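Local coordinates for protein citrate synthase (Metallosphaera sedula, PDB 6ABW) that binds acetyl-CoA and probably condenses it with oxaloacetate and water to give citrate and CoA in the tricarboxylic acid cycle, at residues 146-151 against 337-341; 178-184 against 289-293; 296-301 against 330-334. One frame throughout, in Å; residues are numbered along the deposited sequence.

Interaction 1 of 3, residues 146-151 against 337-341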
ATOM      1  N   VAL A 146       4.135 -13.217 -13.655  1.00 11.23           N
ATOM      2  CA  VAL A 146       5.294 -12.956 -12.838  1.00 11.17           C
ATOM      3  C   VAL A 146       6.256 -14.151 -12.918  1.00 11.46           C
ATOM      4  O   VAL A 146       7.466 -14.013 -13.107  1.00 11.30           O
ATOM      5  CB  VAL A 146       4.856 -12.606 -11.384  1.00 11.83           C
ATOM      6  CG1 VAL A 146       6.035 -12.679 -10.386  1.00 13.92           C
ATOM      7  CG2 VAL A 146       4.256 -11.208 -11.325  1.00 12.28           C
ATOM      8  N   LEU A 147       5.728 -15.358 -12.830  1.00 11.00           N
ATOM      9  CA  LEU A 147       6.564 -16.543 -12.955  1.00 12.05           C
ATOM     10  C   LEU A 147       7.240 -16.551 -14.328  1.00 11.33           C
ATOM     11  O   LEU A 147       8.487 -16.808 -14.458  1.00 11.32           O
ATOM     12  CB  LEU A 147       5.723 -17.809 -12.714  1.00 12.94           C
ATOM     13  CG  LEU A 147       6.420 -19.095 -13.271  1.00 14.63           C
ATOM     14  CD1 LEU A 147       7.625 -19.388 -12.435  1.00 15.07           C
ATOM     15  CD2 LEU A 147       5.399 -20.226 -13.273  1.00 16.17           C
ATOM     16  N   ARG A 148       6.415 -16.321 -15.344  1.00 11.47           N
ATOM     17  CA  ARG A 148       6.899 -16.459 -16.702  1.00 12.77           C
ATOM     18  C   ARG A 148       7.941 -15.374 -17.081  1.00 12.84           C
ATOM     19  O   ARG A 148       8.979 -15.645 -17.695  1.00 13.98           O
ATOM     20  CB  ARG A 148       5.722 -16.550 -17.633  1.00 14.42           C
ATOM     21  CG  ARG A 148       5.001 -17.887 -17.493  1.00 14.31           C
ATOM     22  CD  ARG A 148       3.764 -17.932 -18.366  1.00 16.56           C
ATOM     23  NE  ARG A 148       4.102 -18.115 -19.777  1.00 17.41           N
ATOM     24  CZ  ARG A 148       4.376 -19.288 -20.353  1.00 20.75           C
ATOM     25  NH1 ARG A 148       4.724 -19.297 -21.619  1.00 21.98           N
ATOM     26  NH2 ARG A 148       4.408 -20.440 -19.668  1.00 23.85           N
ATOM     27  N   ALA A 149       7.727 -14.147 -16.641  1.00 12.24           N
ATOM     28  CA  ALA A 149       8.756 -13.127 -16.726  1.00 12.18           C
ATOM     29  C   ALA A 149      10.063 -13.468 -16.083  1.00 12.32           C
ATOM     30  O   ALA A 149      11.145 -13.280 -16.669  1.00 12.31           O
ATOM     31  CB  ALA A 149       8.272 -11.788 -16.255  1.00 11.22           C
ATOM     32  N   LYS A 150       9.993 -13.974 -14.858  1.00 12.20           N
ATOM     33  CA  LYS A 150      11.203 -14.303 -14.128  1.00 12.93           C
ATOM     34  C   LYS A 150      11.956 -15.482 -14.802  1.00 14.96           C
ATOM     35  O   LYS A 150      13.186 -15.499 -14.787  1.00 16.42           O
ATOM     36  CB  LYS A 150      10.899 -14.564 -12.662  1.00 12.52           C
ATOM     37  CG  LYS A 150      10.577 -13.289 -11.903  1.00 12.62           C
ATOM     38  CD  LYS A 150      10.210 -13.567 -10.433  1.00 13.03           C
ATOM     39  CE  LYS A 150      11.404 -13.909  -9.551  1.00 13.10           C
ATOM     40  NZ  LYS A 150      12.547 -12.948  -9.497  1.00 14.36           N
ATOM     41  N   GLU A 151      11.231 -16.365 -15.427  1.00 14.78           N
ATOM     42  CA  GLU A 151      11.774 -17.503 -16.126  1.00 18.58           C
ATOM     43  C   GLU A 151      12.192 -17.137 -17.586  1.00 21.47           C
ATOM     44  O   GLU A 151      12.832 -17.950 -18.235  1.00 23.08           O
ATOM     45  CB  GLU A 151      10.756 -18.614 -16.166  1.00 22.01           C
ATOM     46  CG  GLU A 151      10.353 -19.313 -14.876  1.00 26.88           C
ATOM     47  CD  GLU A 151      11.397 -20.248 -14.248  1.00 41.44           C
ATOM     48  OE1 GLU A 151      12.454 -19.767 -13.688  1.00 44.27           O
ATOM     49  OE2 GLU A 151      11.098 -21.487 -14.237  1.00 54.47           O
ATOM     50  N   PHE A 337       6.611 -24.983  -9.334  1.00 12.25           N
ATOM     51  CA  PHE A 337       6.915 -23.601  -9.025  1.00 11.58           C
ATOM     52  C   PHE A 337       8.271 -23.503  -8.371  1.00 12.65           C
ATOM     53  O   PHE A 337       8.559 -24.234  -7.442  1.00 12.80           O
ATOM     54  CB  PHE A 337       5.853 -22.950  -8.139  1.00 10.55           C
ATOM     55  CG  PHE A 337       4.517 -22.761  -8.818  1.00  9.77           C
ATOM     56  CD1 PHE A 337       4.299 -21.660  -9.674  1.00  9.78           C
ATOM     57  CD2 PHE A 337       3.477 -23.592  -8.583  1.00 10.25           C
ATOM     58  CE1 PHE A 337       3.109 -21.495 -10.312  1.00 11.40           C
ATOM     59  CE2 PHE A 337       2.242 -23.396  -9.187  1.00 11.12           C
ATOM     60  CZ  PHE A 337       2.060 -22.375 -10.093  1.00 10.93           C
ATOM     61  N   PRO A 338       9.094 -22.543  -8.819  1.00 12.64           N
ATOM     62  CA  PRO A 338      10.311 -22.325  -8.061  1.00 13.62           C
ATOM     63  C   PRO A 338      10.037 -21.731  -6.659  1.00 11.96           C
ATOM     64  O   PRO A 338       9.036 -21.022  -6.471  1.00 10.21           O
ATOM     65  CB  PRO A 338      11.123 -21.387  -8.946  1.00 15.33           C
ATOM     66  CG  PRO A 338      10.343 -21.191 -10.188  1.00 15.55           C
ATOM     67  CD  PRO A 338       8.994 -21.752 -10.065  1.00 14.09           C
ATOM     68  N   VAL A 339      11.023 -21.846  -5.793  1.00 12.38           N
ATOM     69  CA  VAL A 339      10.932 -21.344  -4.433  1.00 11.73           C
ATOM     70  C   VAL A 339      10.601 -19.814  -4.423  1.00 11.81           C
ATOM     71  O   VAL A 339       9.856 -19.320  -3.589  1.00 10.83           O
ATOM     72  CB  VAL A 339      12.209 -21.616  -3.639  1.00 12.74           C
ATOM     73  CG1 VAL A 339      12.138 -20.994  -2.235  1.00 12.36           C
ATOM     74  CG2 VAL A 339      12.398 -23.142  -3.511  1.00 14.18           C
ATOM     75  N   TYR A 340      11.120 -19.072  -5.374  1.00 10.76           N
ATOM     76  CA  TYR A 340      10.907 -17.629  -5.387  1.00 12.06           C
ATOM     77  C   TYR A 340       9.437 -17.224  -5.560  1.00 11.00           C
ATOM     78  O   TYR A 340       9.110 -16.041  -5.410  1.00 11.65           O
ATOM     79  CB  TYR A 340      11.808 -16.862  -6.404  1.00 12.60           C
ATOM     80  CG  TYR A 340      11.645 -17.212  -7.862  1.00 12.99           C
ATOM     81  CD1 TYR A 340      10.493 -16.882  -8.555  1.00 14.24           C
ATOM     82  CD2 TYR A 340      12.689 -17.838  -8.581  1.00 16.16           C
ATOM     83  CE1 TYR A 340      10.344 -17.163  -9.899  1.00 15.71           C
ATOM     84  CE2 TYR A 340      12.528 -18.150  -9.925  1.00 16.22           C
ATOM     85  CZ  TYR A 340      11.383 -17.795 -10.579  1.00 16.09           C
ATOM     86  OH  TYR A 340      11.200 -18.096 -11.910  1.00 18.29           O
ATOM     87  N   MET A 341       8.584 -18.147  -5.934  1.00 10.14           N
ATOM     88  CA  MET A 341       7.189 -17.884  -6.148  1.00 10.18           C
ATOM     89  C   MET A 341       6.368 -18.180  -4.909  1.00  8.81           C
ATOM     90  O   MET A 341       5.179 -17.882  -4.966  1.00  8.39           O
ATOM     91  CB  MET A 341       6.593 -18.731  -7.294  1.00 10.59           C
ATOM     92  CG  MET A 341       7.069 -18.334  -8.698  1.00 12.01           C
ATOM     93  SD  MET A 341       6.765 -16.635  -9.135  1.00 13.07           S
ATOM     94  CE  MET A 341       4.993 -16.564  -9.136  1.00 13.56           C
TER
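The hydroxyl of Y340 donates to the carboxylate of E151, with OH 2.7 Å from OE1. This bond ties helix 128-151 to the short 3-10 turn between helices 325-335 and 342-365 of the largely helical citrate synthase fold. OE1 lies near the plane of the tyrosine ring, at its edge, whereas the hydroxyl meets OE1 from above the carboxylate plane, 60° out of it. Because CG of Y340 sits between the backbone N and the carbonyl carbon (chi1 61°), the ring reaches across to the helix. K150 runs past it in the opposite direction and lays CE over one face, 3.3 Å from CD1 of Y340. Its NZ also stands above that face, in a cation-pi contact 4.7 Å from the ring centroid, while hydrogen-bonding to the carbonyl oxygen of S102. P338 CB covers the other face, so the ring is held between an aliphatic lysine chain and a proline.

Next to the tyrosine hydroxyl, L147 supplies the apolar part with its two branches. CD1 packs on P338 CD at 3.6 Å, and CD2 approaches F337 CE1 at 4.0 Å. M341, bent at chi2 and chi3, folds its thioether along L147, SD 3.8 Å from CA of L147 and CE 3.9 Å from CB of L147.

Interaction 2 of 3, residues 178-184 against 289-293; sequences TEEEVKA and VISER
A salt bridge joins R293 to E180, with NH2 2.6 Å from OE1. The glutamate chain bends at chi2 (80°), which brings its carboxylate to the arginine. The carboxylate lies at the edge of the guanidinium, but the two planes are turned 82° apart, so only NH2 comes close to the acid and no two-pronged pairing forms. The same end of the arginine faces T178: NH1 and NH2 of R293 each make a weak hydrogen bond to OG1 of T178, the shorter being NH1 to OG1 at 3.4 Å. R293 is exposed and poorly ordered, which suggests that its grip on helix 179-191 is a mobile one.

T178 OG1 has a firmer role within its own segment. It accepts from the backbone N of E181 at 3.2 Å, and the backbone N of T178 in turn donates to E181 OE1 at 2.9 Å, through the anti lone pair of that oxygen. R175 forms a salt bridge with OE1 of E181, so the acid of this reciprocal pair is also held by a charge.

Further along, methyl groups carry the contact. I290 sends its two branches to different points of the opposing helix: CG2 rests 3.7 Å from the carbonyl oxygen of E180, and CD1 touches A184 CB at 3.8 Å. V289 CG1 meets the bent chain of E180 at CG, 3.9 Å away, crossing it at about a right angle.

The contact thus sets the last part of helix 278-292 and the residue following it against a helix start closed by a capping box, with T178 as N-cap and E181 as its partner.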
ATOM      1  N   THR A 178      -2.091 -32.710 -14.663  1.00 18.74           N
ATOM      2  CA  THR A 178      -2.891 -33.887 -14.284  1.00 17.21           C
ATOM      3  C   THR A 178      -4.007 -33.525 -13.297  1.00 19.11           C
ATOM      4  O   THR A 178      -3.924 -32.476 -12.602  1.00 16.65           O
ATOM      5  CB  THR A 178      -2.037 -34.964 -13.626  1.00 19.90           C
ATOM      6  OG1 THR A 178      -1.592 -34.505 -12.338  1.00 18.77           O
ATOM      7  CG2 THR A 178      -0.848 -35.313 -14.473  1.00 20.44           C
ATOM      8  N   GLU A 179      -4.993 -34.408 -13.126  1.00 17.06           N
ATOM      9  CA  GLU A 179      -6.051 -34.146 -12.169  1.00 19.47           C
ATOM     10  C   GLU A 179      -5.526 -34.001 -10.745  1.00 17.96           C
ATOM     11  O   GLU A 179      -6.088 -33.237  -9.967  1.00 15.68           O
ATOM     12  CB  GLU A 179      -7.173 -35.215 -12.173  1.00 25.74           C
ATOM     13  CG  GLU A 179      -8.188 -34.879 -13.241  1.00 34.06           C
ATOM     14  CD  GLU A 179      -8.915 -33.551 -12.975  1.00 37.90           C
ATOM     15  OE1 GLU A 179      -8.638 -32.526 -13.655  1.00 45.45           O
ATOM     16  OE2 GLU A 179      -9.760 -33.520 -12.053  1.00 46.06           O
ATOM     17  N   GLU A 180      -4.482 -34.764 -10.417  1.00 16.42           N
ATOM     18  CA  GLU A 180      -3.935 -34.723  -9.051  1.00 18.19           C
ATOM     19  C   GLU A 180      -3.252 -33.333  -8.797  1.00 15.54           C
ATOM     20  O   GLU A 180      -3.423 -32.767  -7.708  1.00 12.96           O
ATOM     21  CB  GLU A 180      -2.964 -35.849  -8.840  1.00 21.22           C
ATOM     22  CG  GLU A 180      -3.638 -37.241  -8.814  1.00 25.17           C
ATOM     23  CD  GLU A 180      -3.964 -37.845 -10.212  1.00 31.78           C
ATOM     24  OE1 GLU A 180      -3.487 -37.355 -11.308  1.00 26.92           O
ATOM     25  OE2 GLU A 180      -4.727 -38.847 -10.211  1.00 37.27           O
ATOM     26  N   GLU A 181      -2.612 -32.821  -9.823  1.00 14.49           N
ATOM     27  CA  GLU A 181      -1.970 -31.501  -9.770  1.00 15.94           C
ATOM     28  C   GLU A 181      -3.028 -30.411  -9.620  1.00 15.51           C
ATOM     29  O   GLU A 181      -2.871 -29.488  -8.794  1.00 13.60           O
ATOM     30  CB  GLU A 181      -1.072 -31.240 -10.950  1.00 17.63           C
ATOM     31  CG  GLU A 181       0.194 -32.044 -11.014  1.00 18.56           C
ATOM     32  CD  GLU A 181       0.957 -31.807 -12.350  1.00 23.36           C
ATOM     33  OE1 GLU A 181       0.414 -31.872 -13.464  1.00 27.19           O
ATOM     34  OE2 GLU A 181       2.115 -31.432 -12.295  1.00 29.84           O
ATOM     35  N   VAL A 182      -4.123 -30.499 -10.372  1.00 12.06           N
ATOM     36  CA  VAL A 182      -5.176 -29.591 -10.255  1.00 12.08           C
ATOM     37  C   VAL A 182      -5.761 -29.593  -8.862  1.00 12.98           C
ATOM     38  O   VAL A 182      -6.008 -28.527  -8.293  1.00 11.67           O
ATOM     39  CB  VAL A 182      -6.311 -29.806 -11.289  1.00 12.35           C
ATOM     40  CG1 VAL A 182      -7.472 -28.909 -11.018  1.00 13.83           C
ATOM     41  CG2 VAL A 182      -5.716 -29.601 -12.668  1.00 12.59           C
ATOM     42  N   LYS A 183      -6.009 -30.773  -8.330  1.00 13.09           N
ATOM     43  CA  LYS A 183      -6.671 -30.855  -7.061  1.00 13.45           C
ATOM     44  C   LYS A 183      -5.731 -30.232  -5.948  1.00 10.97           C
ATOM     45  O   LYS A 183      -6.212 -29.598  -4.951  1.00 11.39           O
ATOM     46  CB  LYS A 183      -7.028 -32.304  -6.767  1.00 17.24           C
ATOM     47  CG  LYS A 183      -7.619 -32.504  -5.379  1.00 20.31           C
ATOM     48  CD  LYS A 183      -9.009 -31.912  -5.158  1.00 26.21           C
ATOM     49  CE  LYS A 183      -9.623 -32.233  -3.776  1.00 27.47           C
ATOM     50  NZ  LYS A 183     -10.894 -31.484  -3.629  1.00 29.68           N
ATOM     51  N   ALA A 184      -4.458 -30.460  -6.065  1.00 10.17           N
ATOM     52  CA  ALA A 184      -3.469 -29.944  -5.051  1.00 10.67           C
ATOM     53  C   ALA A 184      -3.469 -28.415  -5.087  1.00  9.91           C
ATOM     54  O   ALA A 184      -3.386 -27.753  -4.083  1.00  9.21           O
ATOM     55  CB  ALA A 184      -2.074 -30.492  -5.322  1.00 11.31           C
ATOM     56  N   VAL A 289       0.895 -37.302  -2.726  1.00 29.17           N
ATOM     57  CA  VAL A 289       0.478 -37.661  -4.075  1.00 29.56           C
ATOM     58  C   VAL A 289       1.335 -37.123  -5.232  1.00 29.24           C
ATOM     59  O   VAL A 289       1.934 -37.862  -6.038  1.00 29.23           O
ATOM     60  CB  VAL A 289      -0.967 -37.133  -4.278  1.00 35.20           C
ATOM     61  CG1 VAL A 289      -1.538 -37.671  -5.590  1.00 35.49           C
ATOM     62  CG2 VAL A 289      -1.841 -37.444  -3.058  1.00 34.23           C
ATOM     63  N   ILE A 290       1.424 -35.799  -5.323  1.00 23.33           N
ATOM     64  CA  ILE A 290       2.077 -35.211  -6.469  1.00 21.69           C
ATOM     65  C   ILE A 290       3.601 -35.212  -6.388  1.00 20.16           C
ATOM     66  O   ILE A 290       4.271 -35.062  -7.414  1.00 22.79           O
ATOM     67  CB  ILE A 290       1.558 -33.763  -6.752  1.00 20.98           C
ATOM     68  CG1 ILE A 290       1.786 -32.853  -5.550  1.00 20.24           C
ATOM     69  CG2 ILE A 290       0.076 -33.800  -7.086  1.00 21.15           C
ATOM     70  CD1 ILE A 290       1.564 -31.407  -5.875  1.00 22.31           C
ATOM     71  N   SER A 291       4.168 -35.372  -5.182  1.00 20.27           N
ATOM     72  CA  SER A 291       5.632 -35.400  -5.058  1.00 23.47           C
ATOM     73  C   SER A 291       6.280 -36.644  -5.618  1.00 27.77           C
ATOM     74  O   SER A 291       7.454 -36.596  -6.024  1.00 23.44           O
ATOM     75  CB  SER A 291       6.042 -35.267  -3.607  1.00 23.62           C
ATOM     76  OG  SER A 291       5.753 -33.910  -3.238  1.00 29.46           O
ATOM     77  N   GLU A 292       5.529 -37.735  -5.597  1.00 33.71           N
ATOM     78  CA  GLU A 292       6.092 -39.055  -5.912  1.00 50.00           C
ATOM     79  C   GLU A 292       6.488 -39.141  -7.372  1.00 50.46           C
ATOM     80  O   GLU A 292       7.494 -39.744  -7.695  1.00 54.70           O
ATOM     81  CB  GLU A 292       5.120 -40.184  -5.520  1.00 54.02           C
ATOM     82  CG  GLU A 292       4.771 -40.297  -4.010  1.00 65.93           C
ATOM     83  CD  GLU A 292       5.878 -39.890  -2.993  1.00 76.41           C
ATOM     84  OE1 GLU A 292       6.796 -40.705  -2.758  1.00 93.79           O
ATOM     85  OE2 GLU A 292       5.834 -38.782  -2.381  1.00 64.71           O
ATOM     86  N   ARG A 293       5.736 -38.459  -8.225  1.00 56.65           N
ATOM     87  CA  ARG A 293       5.962 -38.475  -9.666  1.00 58.77           C
ATOM     88  C   ARG A 293       7.142 -37.626 -10.212  1.00 55.10           C
ATOM     89  O   ARG A 293       7.301 -37.524 -11.433  1.00 63.08           O
ATOM     90  CB  ARG A 293       4.683 -38.012 -10.385  1.00 68.53           C
ATOM     91  CG  ARG A 293       3.399 -38.797 -10.101  1.00 72.16           C
ATOM     92  CD  ARG A 293       2.556 -38.901 -11.376  1.00 79.37           C
ATOM     93  NE  ARG A 293       1.105 -38.743 -11.205  1.00 85.68           N
ATOM     94  CZ  ARG A 293       0.420 -37.588 -11.151  1.00 84.90           C
ATOM     95  NH1 ARG A 293       1.010 -36.383 -11.197  1.00 84.81           N
ATOM     96  NH2 ARG A 293      -0.898 -37.645 -11.030  1.00 78.04           N
TER

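Interaction 3 of 3, residues 296-301 against 330-334; sequences DARKYF and VVFYA
Y300 and Y333 meet as a T-shaped pair, the edge of the Y300 ring directed at the face of Y333, with planes 88° apart and centroids separated by 5.2 Å. The closest carbons are Y300 CD2 and Y333 CE2, at 3.7 Å. With CG anti to the backbone N (chi1 -167°), the Y333 side chain swings across to the other helix and also lies against A297, whose CA sits at the edge of the ring. F238 of helix 233-244 joins both tyrosines in an aromatic cluster.

The two helical segments are nearly antiparallel, at 172°, and their axes come within 9.5 Å. The small side chains of A297 and A334 let the backbones come close at one end, their CA atoms 5.1 Å apart, with A297 CB 3.8 Å from A334 CA. At the other end V330 turns its CG1 branch, anti to the backbone N, to 3.9 Å from F301 CB; this methyl lies near the plane of the phenyl ring, at its edge.

Between these ends a water donates to A297 O at 3.1 Å and to V330 O at 3.2 Å. No direct hydrogen bond crosses the contact, so its cohesion comes from aromatic and aliphatic packing, with the single water bridging two backbone carbonyls that also serve their own helices.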
ATOM      1  N   ASP A 296      13.056 -35.341  -7.733  1.00 31.62           N
ATOM      2  CA  ASP A 296      13.492 -34.145  -6.989  1.00 30.29           C
ATOM      3  C   ASP A 296      12.433 -33.701  -5.910  1.00 23.99           C
ATOM      4  O   ASP A 296      12.735 -33.530  -4.714  1.00 22.40           O
ATOM      5  CB  ASP A 296      13.778 -32.990  -7.935  1.00 37.94           C
ATOM      6  CG  ASP A 296      15.008 -32.215  -7.531  1.00 45.78           C
ATOM      7  OD1 ASP A 296      15.260 -32.052  -6.321  1.00 54.96           O
ATOM      8  OD2 ASP A 296      15.754 -31.794  -8.434  1.00 55.40           O
ATOM      9  N   ALA A 297      11.202 -33.517  -6.374  1.00 21.44           N
ATOM     10  CA  ALA A 297      10.073 -33.250  -5.502  1.00 19.53           C
ATOM     11  C   ALA A 297       9.918 -34.321  -4.432  1.00 19.84           C
ATOM     12  O   ALA A 297       9.629 -34.016  -3.279  1.00 16.74           O
ATOM     13  CB  ALA A 297       8.786 -33.091  -6.297  1.00 21.19           C
ATOM     14  N   ARG A 298      10.158 -35.577  -4.802  1.00 21.16           N
ATOM     15  CA  ARG A 298       9.991 -36.716  -3.876  1.00 21.03           C
ATOM     16  C   ARG A 298      11.024 -36.616  -2.749  1.00 18.20           C
ATOM     17  O   ARG A 298      10.705 -36.860  -1.597  1.00 17.02           O
ATOM     18  CB  ARG A 298      10.173 -38.047  -4.630  1.00 27.09           C
ATOM     19  CG  ARG A 298       9.752 -39.271  -3.822  1.00 34.27           C
ATOM     20  CD  ARG A 298      10.296 -40.540  -4.482  1.00 44.19           C
ATOM     21  NE  ARG A 298       9.628 -41.757  -4.010  1.00 57.31           N
ATOM     22  CZ  ARG A 298      10.023 -43.017  -4.267  1.00 66.56           C
ATOM     23  NH1 ARG A 298       9.319 -44.038  -3.781  1.00 65.87           N
ATOM     24  NH2 ARG A 298      11.119 -43.279  -4.993  1.00 69.49           N
ATOM     25  N   LYS A 299      12.253 -36.270  -3.108  1.00 15.58           N
ATOM     26  CA  LYS A 299      13.336 -36.115  -2.190  1.00 18.13           C
ATOM     27  C   LYS A 299      12.999 -35.067  -1.101  1.00 15.70           C
ATOM     28  O   LYS A 299      13.226 -35.302   0.125  1.00 14.91           O
ATOM     29  CB  LYS A 299      14.552 -35.714  -3.027  1.00 23.91           C
ATOM     30  CG  LYS A 299      15.887 -35.666  -2.381  1.00 31.60           C
ATOM     31  CD  LYS A 299      16.938 -35.112  -3.350  1.00 34.28           C
ATOM     32  CE  LYS A 299      16.751 -33.604  -3.606  1.00 40.75           C
ATOM     33  NZ  LYS A 299      18.026 -32.936  -4.028  1.00 43.02           N
ATOM     34  N   TYR A 300      12.452 -33.924  -1.531  1.00 14.44           N
ATOM     35  CA  TYR A 300      12.077 -32.852  -0.583  1.00 13.76           C
ATOM     36  C   TYR A 300      10.948 -33.262   0.334  1.00 12.01           C
ATOM     37  O   TYR A 300      10.992 -32.920   1.495  1.00 12.25           O
ATOM     38  CB  TYR A 300      11.823 -31.541  -1.349  1.00 14.57           C
ATOM     39  CG  TYR A 300      13.086 -30.964  -1.952  1.00 15.25           C
ATOM     40  CD1 TYR A 300      14.294 -30.882  -1.227  1.00 16.99           C
ATOM     41  CD2 TYR A 300      13.114 -30.564  -3.271  1.00 17.12           C
ATOM     42  CE1 TYR A 300      15.455 -30.378  -1.802  1.00 18.31           C
ATOM     43  CE2 TYR A 300      14.265 -30.021  -3.841  1.00 18.27           C
ATOM     44  CZ  TYR A 300      15.418 -29.893  -3.083  1.00 19.49           C
ATOM     45  OH  TYR A 300      16.574 -29.355  -3.597  1.00 22.04           O
ATOM     46  N   PHE A 301       9.980 -34.002  -0.155  1.00 12.27           N
ATOM     47  CA  PHE A 301       8.869 -34.512   0.606  1.00 12.85           C
ATOM     48  C   PHE A 301       9.404 -35.486   1.658  1.00 12.92           C
ATOM     49  O   PHE A 301       9.056 -35.388   2.812  1.00 13.75           O
ATOM     50  CB  PHE A 301       7.787 -35.210  -0.238  1.00 15.27           C
ATOM     51  CG  PHE A 301       6.710 -35.846   0.588  1.00 17.45           C
ATOM     52  CD1 PHE A 301       5.752 -35.070   1.221  1.00 18.30           C
ATOM     53  CD2 PHE A 301       6.682 -37.221   0.801  1.00 23.03           C
ATOM     54  CE1 PHE A 301       4.732 -35.619   2.005  1.00 21.08           C
ATOM     55  CE2 PHE A 301       5.707 -37.791   1.656  1.00 24.17           C
ATOM     56  CZ  PHE A 301       4.723 -36.990   2.238  1.00 23.54           C
ATOM     57  N   VAL A 330       6.489 -27.713  -0.343  1.00 10.77           N
ATOM     58  CA  VAL A 330       6.555 -29.017  -0.963  1.00 11.16           C
ATOM     59  C   VAL A 330       5.495 -29.183  -2.052  1.00 11.75           C
ATOM     60  O   VAL A 330       5.810 -29.672  -3.120  1.00 13.31           O
ATOM     61  CB  VAL A 330       6.499 -30.181   0.051  1.00 12.31           C
ATOM     62  CG1 VAL A 330       6.611 -31.536  -0.695  1.00 13.21           C
ATOM     63  CG2 VAL A 330       7.647 -30.030   1.038  1.00 12.51           C
ATOM     64  N   VAL A 331       4.258 -28.800  -1.802  1.00 10.31           N
ATOM     65  CA  VAL A 331       3.187 -28.817  -2.797  1.00 10.90           C
ATOM     66  C   VAL A 331       3.545 -27.914  -3.973  1.00 10.72           C
ATOM     67  O   VAL A 331       3.519 -28.345  -5.144  1.00 11.56           O
ATOM     68  CB  VAL A 331       1.839 -28.421  -2.184  1.00 11.46           C
ATOM     69  CG1 VAL A 331       0.774 -28.286  -3.231  1.00 13.09           C
ATOM     70  CG2 VAL A 331       1.369 -29.469  -1.179  1.00 11.78           C
ATOM     71  N   PHE A 332       3.929 -26.683  -3.690  1.00  9.57           N
ATOM     72  CA  PHE A 332       4.211 -25.759  -4.794  1.00 10.64           C
ATOM     73  C   PHE A 332       5.387 -26.199  -5.663  1.00 10.18           C
ATOM     74  O   PHE A 332       5.333 -26.150  -6.931  1.00 11.11           O
ATOM     75  CB  PHE A 332       4.471 -24.343  -4.265  1.00 10.01           C
ATOM     76  CG  PHE A 332       3.334 -23.723  -3.514  1.00 10.20           C
ATOM     77  CD1 PHE A 332       2.006 -23.857  -3.903  1.00 10.55           C
ATOM     78  CD2 PHE A 332       3.644 -22.914  -2.376  1.00 11.29           C
ATOM     79  CE1 PHE A 332       1.004 -23.247  -3.210  1.00 10.07           C
ATOM     80  CE2 PHE A 332       2.580 -22.302  -1.708  1.00 11.16           C
ATOM     81  CZ  PHE A 332       1.310 -22.463  -2.193  1.00 10.89           C
ATOM     82  N   TYR A 333       6.415 -26.685  -5.014  1.00 10.96           N
ATOM     83  CA  TYR A 333       7.586 -27.219  -5.736  1.00 13.48           C
ATOM     84  C   TYR A 333       7.210 -28.406  -6.614  1.00 12.79           C
ATOM     85  O   TYR A 333       7.622 -28.446  -7.779  1.00 13.66           O
ATOM     86  CB  TYR A 333       8.670 -27.641  -4.736  1.00 14.18           C
ATOM     87  CG  TYR A 333       9.981 -27.885  -5.401  1.00 16.07           C
ATOM     88  CD1 TYR A 333      10.826 -26.847  -5.704  1.00 17.08           C
ATOM     89  CD2 TYR A 333      10.333 -29.177  -5.802  1.00 16.89           C
ATOM     90  CE1 TYR A 333      12.059 -27.100  -6.309  1.00 20.80           C
ATOM     91  CE2 TYR A 333      11.529 -29.432  -6.429  1.00 21.12           C
ATOM     92  CZ  TYR A 333      12.376 -28.402  -6.687  1.00 21.66           C
ATOM     93  OH  TYR A 333      13.575 -28.698  -7.295  1.00 25.66           O
ATOM     94  N   ALA A 334       6.396 -29.303  -6.085  1.00 12.60           N
ATOM     95  CA  ALA A 334       5.994 -30.540  -6.797  1.00 12.47           C
ATOM     96  C   ALA A 334       5.143 -30.160  -8.030  1.00 14.76           C
ATOM     97  O   ALA A 334       5.153 -30.847  -9.021  1.00 13.87           O
ATOM     98  CB  ALA A 334       5.202 -31.397  -5.844  1.00 14.48           C
TER
HETATM   99  O   HOH W   1       8.600 -31.137  -3.494  1.00 27.45           O

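Overall arrangement
Interactions 2 and 3 are neighbours, their centres 11 Å apart. The consecutive helices 278-292 and 295-315 supply one segment to each, and E292 OE1 pairs with R298 NE at 3.3 Å. I290 CD1 of interaction 2 also packs on A334 CB of interaction 3 at 3.6 Å, so helix 325-335 adjoins both. That helix leads on to interaction 1, where F337 N probably hydrogen-bonds to F332 O of interaction 3 at 3.0 Å. Interactions 1 and 2 do not touch; their nearest atoms are about 8 Å apart. Acetyl-CoA lies apart from interactions 1 and 3: the V330 side chain is about 13 Å from it and about 10 Å from that of D325, a predicted active-site residue, and the Y340 side chain about 14 Å from the ligand.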